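Local coordinates for protein MS5a (Brassica napus, PDB 6L77) that has no settled biochemical role but is linked to meiosis, and probably enhances papain through its cystatin-like folds instead of inhibiting it, at residues A[189-194]-A[201-206]; A[142-147]-A[156-161]. One frame throughout, in Å; residues are numbered along the deposited sequence.

Interaction 1. Residues A[189-194]-A[201-206]; sequences YIRYDQ and VCKHIA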
loop_
_atom_site.group_PDB
_atom_site.type_symbol
_atom_site.label_atom_id
_atom_site.label_comp_id
_atom_site.label_asym_id
_atom_site.label_seq_id
_atom_site.Cartn_x
_atom_site.Cartn_y
_atom_site.Cartn_z
ATOM N N TYR A 189 -2.251 -9.032 -6.096
ATOM C CA TYR A 189 -2.018 -10.318 -5.443
ATOM C C TYR A 189 -0.517 -10.479 -5.264
ATOM O O TYR A 189 0.230 -10.438 -6.247
ATOM C CB TYR A 189 -2.558 -11.479 -6.281
ATOM C CG TYR A 189 -4.018 -11.372 -6.667
ATOM C CD1 TYR A 189 -4.408 -10.668 -7.804
ATOM C CD2 TYR A 189 -5.006 -12.003 -5.914
ATOM C CE1 TYR A 189 -5.742 -10.593 -8.176
ATOM C CE2 TYR A 189 -6.340 -11.924 -6.274
ATOM C CZ TYR A 189 -6.699 -11.222 -7.408
ATOM O OH TYR A 189 -8.023 -11.155 -7.770
ATOM N N ILE A 190 -0.075 -10.677 -4.027
ATOM C CA ILE A 190 1.348 -10.742 -3.723
ATOM C C ILE A 190 1.634 -12.055 -3.022
ATOM O O ILE A 190 1.107 -12.310 -1.934
ATOM C CB ILE A 190 1.806 -9.560 -2.857
ATOM C CG1 ILE A 190 1.383 -8.247 -3.520
ATOM C CG2 ILE A 190 3.334 -9.641 -2.649
ATOM C CD1 ILE A 190 1.679 -6.991 -2.702
ATOM N N ARG A 191 2.476 -12.876 -3.636
ATOM C CA ARG A 191 2.952 -14.116 -3.044
ATOM C C ARG A 191 4.349 -13.855 -2.493
ATOM O O ARG A 191 5.249 -13.472 -3.249
ATOM C CB ARG A 191 2.957 -15.232 -4.091
ATOM C CG ARG A 191 3.663 -16.515 -3.668
ATOM C CD ARG A 191 2.849 -17.360 -2.695
ATOM N NE ARG A 191 3.598 -18.571 -2.377
ATOM C CZ ARG A 191 4.573 -18.635 -1.475
ATOM N NH1 ARG A 191 5.219 -19.773 -1.280
ATOM N NH2 ARG A 191 4.903 -17.565 -0.764
ATOM N N TYR A 192 4.531 -14.037 -1.180
ATOM C CA TYR A 192 5.831 -13.727 -0.598
ATOM C C TYR A 192 6.162 -14.692 0.532
ATOM O O TYR A 192 5.269 -15.256 1.173
ATOM C CB TYR A 192 5.892 -12.272 -0.109
ATOM C CG TYR A 192 4.982 -11.922 1.063
ATOM C CD1 TYR A 192 3.636 -11.613 0.864
ATOM C CD2 TYR A 192 5.481 -11.863 2.361
ATOM C CE1 TYR A 192 2.808 -11.263 1.939
ATOM C CE2 TYR A 192 4.665 -11.523 3.434
ATOM C CZ TYR A 192 3.329 -11.218 3.217
ATOM O OH TYR A 192 2.513 -10.884 4.290
ATOM N N ASP A 193 7.463 -14.882 0.759
ATOM C CA ASP A 193 7.963 -15.718 1.842
ATOM C C ASP A 193 8.517 -14.849 2.963
ATOM O O ASP A 193 9.111 -13.796 2.713
ATOM C CB ASP A 193 9.055 -16.679 1.364
ATOM C CG ASP A 193 8.497 -17.901 0.671
ATOM O OD1 ASP A 193 7.264 -18.101 0.706
ATOM O OD2 ASP A 193 9.297 -18.664 0.087
ATOM N N GLN A 194 8.302 -15.294 4.194
ATOM C CA GLN A 194 8.866 -14.677 5.384
ATOM C C GLN A 194 9.965 -15.592 5.908
ATOM O O GLN A 194 9.695 -16.740 6.279
ATOM C CB GLN A 194 7.788 -14.459 6.445
ATOM C CG GLN A 194 8.320 -14.091 7.827
ATOM C CD GLN A 194 7.277 -14.288 8.903
ATOM O OE1 GLN A 194 6.155 -14.712 8.616
ATOM N NE2 GLN A 194 7.637 -13.987 10.151
ATOM N N VAL A 201 10.855 -21.015 6.137
ATOM C CA VAL A 201 10.131 -19.811 5.743
ATOM C C VAL A 201 8.644 -20.035 5.990
ATOM O O VAL A 201 8.170 -21.169 6.087
ATOM C CB VAL A 201 10.364 -19.437 4.262
ATOM C CG1 VAL A 201 11.836 -19.156 3.989
ATOM C CG2 VAL A 201 9.854 -20.541 3.364
ATOM N N CYS A 202 7.907 -18.931 6.095
ATOM C CA CYS A 202 6.450 -18.959 6.137
ATOM C C CYS A 202 5.922 -18.387 4.829
ATOM O O CYS A 202 6.411 -17.355 4.361
ATOM C CB CYS A 202 5.904 -18.169 7.326
ATOM S SG CYS A 202 4.095 -18.202 7.467
ATOM N N LYS A 203 4.938 -19.063 4.239
ATOM C CA LYS A 203 4.461 -18.748 2.898
ATOM C C LYS A 203 3.176 -17.935 2.997
ATOM O O LYS A 203 2.186 -18.400 3.572
ATOM C CB LYS A 203 4.247 -20.030 2.089
ATOM C CG LYS A 203 5.490 -20.907 1.972
ATOM C CD LYS A 203 5.295 -22.046 0.967
ATOM C CE LYS A 203 4.172 -22.994 1.386
ATOM N NZ LYS A 203 4.070 -24.207 0.508
ATOM N N HIS A 204 3.201 -16.722 2.444
ATOM C CA HIS A 204 2.108 -15.764 2.554
ATOM C C HIS A 204 1.555 -15.402 1.181
ATOM O O HIS A 204 2.284 -15.368 0.185
ATOM C CB HIS A 204 2.551 -14.456 3.227
ATOM C CG HIS A 204 3.053 -14.611 4.629
ATOM N ND1 HIS A 204 2.213 -14.635 5.723
ATOM C CD2 HIS A 204 4.313 -14.706 5.119
ATOM C CE1 HIS A 204 2.935 -14.757 6.825
ATOM N NE2 HIS A 204 4.211 -14.799 6.488
ATOM N N ILE A 205 0.262 -15.080 1.157
ATOM C CA ILE A 205 -0.369 -14.367 0.050
ATOM C C ILE A 205 -1.124 -13.179 0.632
ATOM O O ILE A 205 -1.869 -13.334 1.605
ATOM C CB ILE A 205 -1.328 -15.270 -0.752
ATOM C CG1 ILE A 205 -0.543 -16.348 -1.509
ATOM C CG2 ILE A 205 -2.184 -14.442 -1.709
ATOM C CD1 ILE A 205 -1.418 -17.413 -2.161
ATOM N N ALA A 206 -0.925 -11.999 0.043
ATOM C CA ALA A 206 -1.708 -10.814 0.370
ATOM C C ALA A 206 -2.548 -10.423 -0.838
ATOM O O ALA A 206 -2.099 -10.538 -1.984
ATOM C CB ALA A 206 -0.811 -9.645 0.790
#
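Residues 189-194 and 201-206 run antiparallel, joined by six backbone hydrogen bonds at the pairs Ile190-Ala206, Tyr192-His204 and Gln194-Cys202. These three pairs put their side chains on one face. There CB of His204 lies over the Tyr192 ring, 3.5 Å from its centroid and 18° off the normal. The tyrosine is turned so that CG lies between its own backbone N and carbonyl carbon (chi1 66°), which lays the ring beneath His204. The two rings are nearly parallel but slid apart, with centroids 4.8 Å from each other. His204 NE2 donates to Gln194 OE1 at 2.9 Å, almost within the imidazole plane, and CB of the same glutamine touches the ring edge; bond and contact together probably restrain the turn of the imidazole. On the other face, Arg191 bends at chi2 and gives NH2 to Asp193 OD1 (2.8 Å), a salt bridge within one strand. Its NH1 lies 3.2 Å from CD of Lys203, while CD of Arg191 meets CG1 of Ile205 at 3.7 Å. The carboxylate probably offsets part of the like charge of Arg191 and Lys203. The whole is a beta hairpin within the long antiparallel sheet of a cystatin-like fold, with helix 138-150 packed on Tyr192, Gln194 and Ala206.

Interaction 2. Residues A[142-147]-A[156-161]; sequences YMEISF and HNMSDL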
loop_
_atom_site.group_PDB
_atom_site.type_symbol
_atom_site.label_atom_id
_atom_site.label_comp_id
_atom_site.label_asym_id
_atom_site.label_seq_id
_atom_site.Cartn_x
_atom_site.Cartn_y
_atom_site.Cartn_z
ATOM N N TYR A 142 2.717 -2.368 -0.132
ATOM C CA TYR A 142 1.428 -2.988 0.176
ATOM C C TYR A 142 1.634 -4.336 0.853
ATOM O O TYR A 142 0.888 -4.694 1.775
ATOM C CB TYR A 142 0.565 -3.147 -1.079
ATOM C CG TYR A 142 0.074 -1.862 -1.750
ATOM C CD1 TYR A 142 0.569 -0.605 -1.386
ATOM C CD2 TYR A 142 -0.888 -1.921 -2.758
ATOM C CE1 TYR A 142 0.107 0.563 -2.022
ATOM C CE2 TYR A 142 -1.344 -0.771 -3.396
ATOM C CZ TYR A 142 -0.840 0.463 -3.029
ATOM O OH TYR A 142 -1.291 1.590 -3.670
HETATM N N MSE A 143 2.657 -5.082 0.436
HETATM C CA MSE A 143 3.025 -6.319 1.143
HETATM C C MSE A 143 3.387 -6.056 2.611
HETATM O O MSE A 143 2.947 -6.767 3.519
HETATM C CB MSE A 143 4.207 -7.009 0.451
HETATM C CG MSE A 143 4.775 -8.193 1.247
HETATM SE SE MSE A 143 6.434 -8.905 0.461
HETATM C CE MSE A 143 7.567 -7.314 0.630
ATOM N N GLU A 144 4.202 -5.024 2.840
ATOM C CA GLU A 144 4.635 -4.726 4.203
ATOM C C GLU A 144 3.459 -4.350 5.094
ATOM O O GLU A 144 3.386 -4.781 6.253
ATOM C CB GLU A 144 5.686 -3.617 4.179
ATOM C CG GLU A 144 7.006 -4.118 3.623
ATOM C CD GLU A 144 8.069 -3.042 3.527
ATOM O OE1 GLU A 144 7.748 -1.851 3.747
ATOM O OE2 GLU A 144 9.228 -3.397 3.225
ATOM N N ILE A 145 2.522 -3.555 4.578
ATOM C CA ILE A 145 1.351 -3.200 5.374
ATOM C C ILE A 145 0.492 -4.431 5.639
ATOM O O ILE A 145 -0.050 -4.599 6.738
ATOM C CB ILE A 145 0.550 -2.084 4.676
ATOM C CG1 ILE A 145 1.424 -0.834 4.539
ATOM C CG2 ILE A 145 -0.706 -1.756 5.473
ATOM C CD1 ILE A 145 0.814 0.253 3.696
ATOM N N SER A 146 0.367 -5.316 4.646
ATOM C CA SER A 146 -0.380 -6.556 4.839
ATOM C C SER A 146 0.261 -7.421 5.915
ATOM O O SER A 146 -0.428 -7.962 6.790
ATOM C CB SER A 146 -0.461 -7.329 3.519
ATOM O OG SER A 146 -1.090 -6.557 2.512
ATOM N N PHE A 147 1.585 -7.582 5.853
ATOM C CA PHE A 147 2.279 -8.398 6.848
ATOM C C PHE A 147 2.113 -7.814 8.249
ATOM O O PHE A 147 1.882 -8.551 9.218
ATOM C CB PHE A 147 3.762 -8.511 6.478
ATOM C CG PHE A 147 4.561 -9.369 7.425
ATOM C CD1 PHE A 147 4.343 -10.738 7.495
ATOM C CD2 PHE A 147 5.519 -8.803 8.249
ATOM C CE1 PHE A 147 5.067 -11.525 8.373
ATOM C CE2 PHE A 147 6.253 -9.595 9.136
ATOM C CZ PHE A 147 6.023 -10.947 9.193
ATOM N N HIS A 156 8.457 -6.411 13.883
ATOM C CA HIS A 156 8.554 -6.712 12.460
ATOM C C HIS A 156 9.921 -6.341 11.903
ATOM O O HIS A 156 10.462 -5.275 12.204
ATOM C CB HIS A 156 7.448 -5.977 11.709
ATOM C CG HIS A 156 6.083 -6.248 12.260
ATOM N ND1 HIS A 156 5.515 -5.478 13.252
ATOM C CD2 HIS A 156 5.194 -7.234 11.993
ATOM C CE1 HIS A 156 4.322 -5.963 13.554
ATOM N NE2 HIS A 156 4.105 -7.028 12.805
ATOM N N ASN A 157 10.489 -7.246 11.113
ATOM C CA ASN A 157 11.698 -6.992 10.331
ATOM C C ASN A 157 11.306 -7.178 8.869
ATOM O O ASN A 157 11.222 -8.312 8.387
ATOM C CB ASN A 157 12.833 -7.930 10.734
ATOM C CG ASN A 157 14.149 -7.583 10.057
ATOM O OD1 ASN A 157 14.204 -6.736 9.164
ATOM N ND2 ASN A 157 15.218 -8.242 10.479
HETATM N N MSE A 158 11.057 -6.073 8.170
HETATM C CA MSE A 158 10.542 -6.147 6.805
HETATM C C MSE A 158 11.549 -6.769 5.847
HETATM O O MSE A 158 11.187 -7.196 4.753
HETATM C CB MSE A 158 10.132 -4.763 6.291
HETATM C CG MSE A 158 8.923 -4.165 6.998
HETATM SE SE MSE A 158 7.495 -5.475 7.294
HETATM C CE MSE A 158 6.186 -4.315 8.177
ATOM N N SER A 159 12.819 -6.823 6.253
ATOM C CA SER A 159 13.812 -7.468 5.404
ATOM C C SER A 159 13.704 -8.989 5.431
ATOM O O SER A 159 14.379 -9.652 4.635
ATOM C CB SER A 159 15.221 -7.025 5.808
ATOM O OG SER A 159 15.590 -7.569 7.060
ATOM N N ASP A 160 12.875 -9.556 6.315
ATOM C CA ASP A 160 12.599 -10.987 6.277
ATOM C C ASP A 160 11.672 -11.378 5.133
ATOM O O ASP A 160 11.498 -12.577 4.886
ATOM C CB ASP A 160 11.970 -11.455 7.592
ATOM C CG ASP A 160 12.887 -11.268 8.788
ATOM O OD1 ASP A 160 14.116 -11.152 8.590
ATOM O OD2 ASP A 160 12.374 -11.255 9.928
ATOM N N LEU A 161 11.064 -10.411 4.451
ATOM C CA LEU A 161 10.072 -10.684 3.422
ATOM C C LEU A 161 10.731 -10.701 2.052
ATOM O O LEU A 161 11.570 -9.849 1.747
ATOM C CB LEU A 161 8.961 -9.633 3.452
ATOM C CG LEU A 161 8.282 -9.438 4.803
ATOM C CD1 LEU A 161 7.134 -8.437 4.677
ATOM C CD2 LEU A 161 7.793 -10.785 5.352
HETATM O O HOH W 1 10.098 -5.966 2.606
HETATM O O HOH W 2 2.820 -9.456 11.543
#
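The return from helix 138-150 into strand 161-170, a helix-to-strand connection of the cystatin-like fold, folds back on the helix it has just left. Phe147 and Leu161 bury the most surface here: CD2 of the leucine stands over the centre of the phenylalanine ring, 3.9 Å from its centroid, while CD1 reaches Phe147 CB at 3.8 Å. With CG anti to the backbone N (chi1 -178°), the Phe147 ring extends from the helix toward the loop. Around it, Met158 SE makes an oblique Met-aromatic contact, 4.0 Å from CD2 of Phe147, and CD2 of His156 approaches CE2 of the same ring. Both methionines are selenomethionine. An Asx turn leads into the 3-10 turn 158-160: Asn157 OD1 accepts from Ser159 N, and also from Ser159 OG. Met158 bends at chi2, bringing its CE to 3.4 Å from Glu144 O, and its CB and CG lie against the Glu144 carboxylate. A water donates to Glu144 OE2 (2.8 Å) and to Met158 O, linking helix and turn. With an alanine at Glu144 this water would probably lose its acceptor on the helix, and the flank of Met158 its cover. A second water joins Phe147 O to His156 NE2, which is also bonded to Asp151 O. On the helix's sheet-facing side, Met143 CE packs on Leu161 CB at 3.9 Å.

As a worked example of how chemistry follows place, interaction 1 pairs neighbouring strands chiefly by backbone hydrogen bonds, whereas interaction 2 holds a helix and the following connection by apolar side chains and bridging waters. Each is mixed in burial: the hairpin has a largely buried face at Tyr192, His204 and Ala206 and a more polar, partly exposed Arg191 face, while the helix-loop contact lies largely at the surface, with Met143 as its buried member. The two meet where helix 138-150 packs on the sheet. Tyr192 CG lies 3.4 Å from Met143 SE, and Gln194 OE1 is equally near Phe147 CE1. Leu161, opening strand 161-170 beside strand 186-195, also touches Tyr192, joining the two contacts.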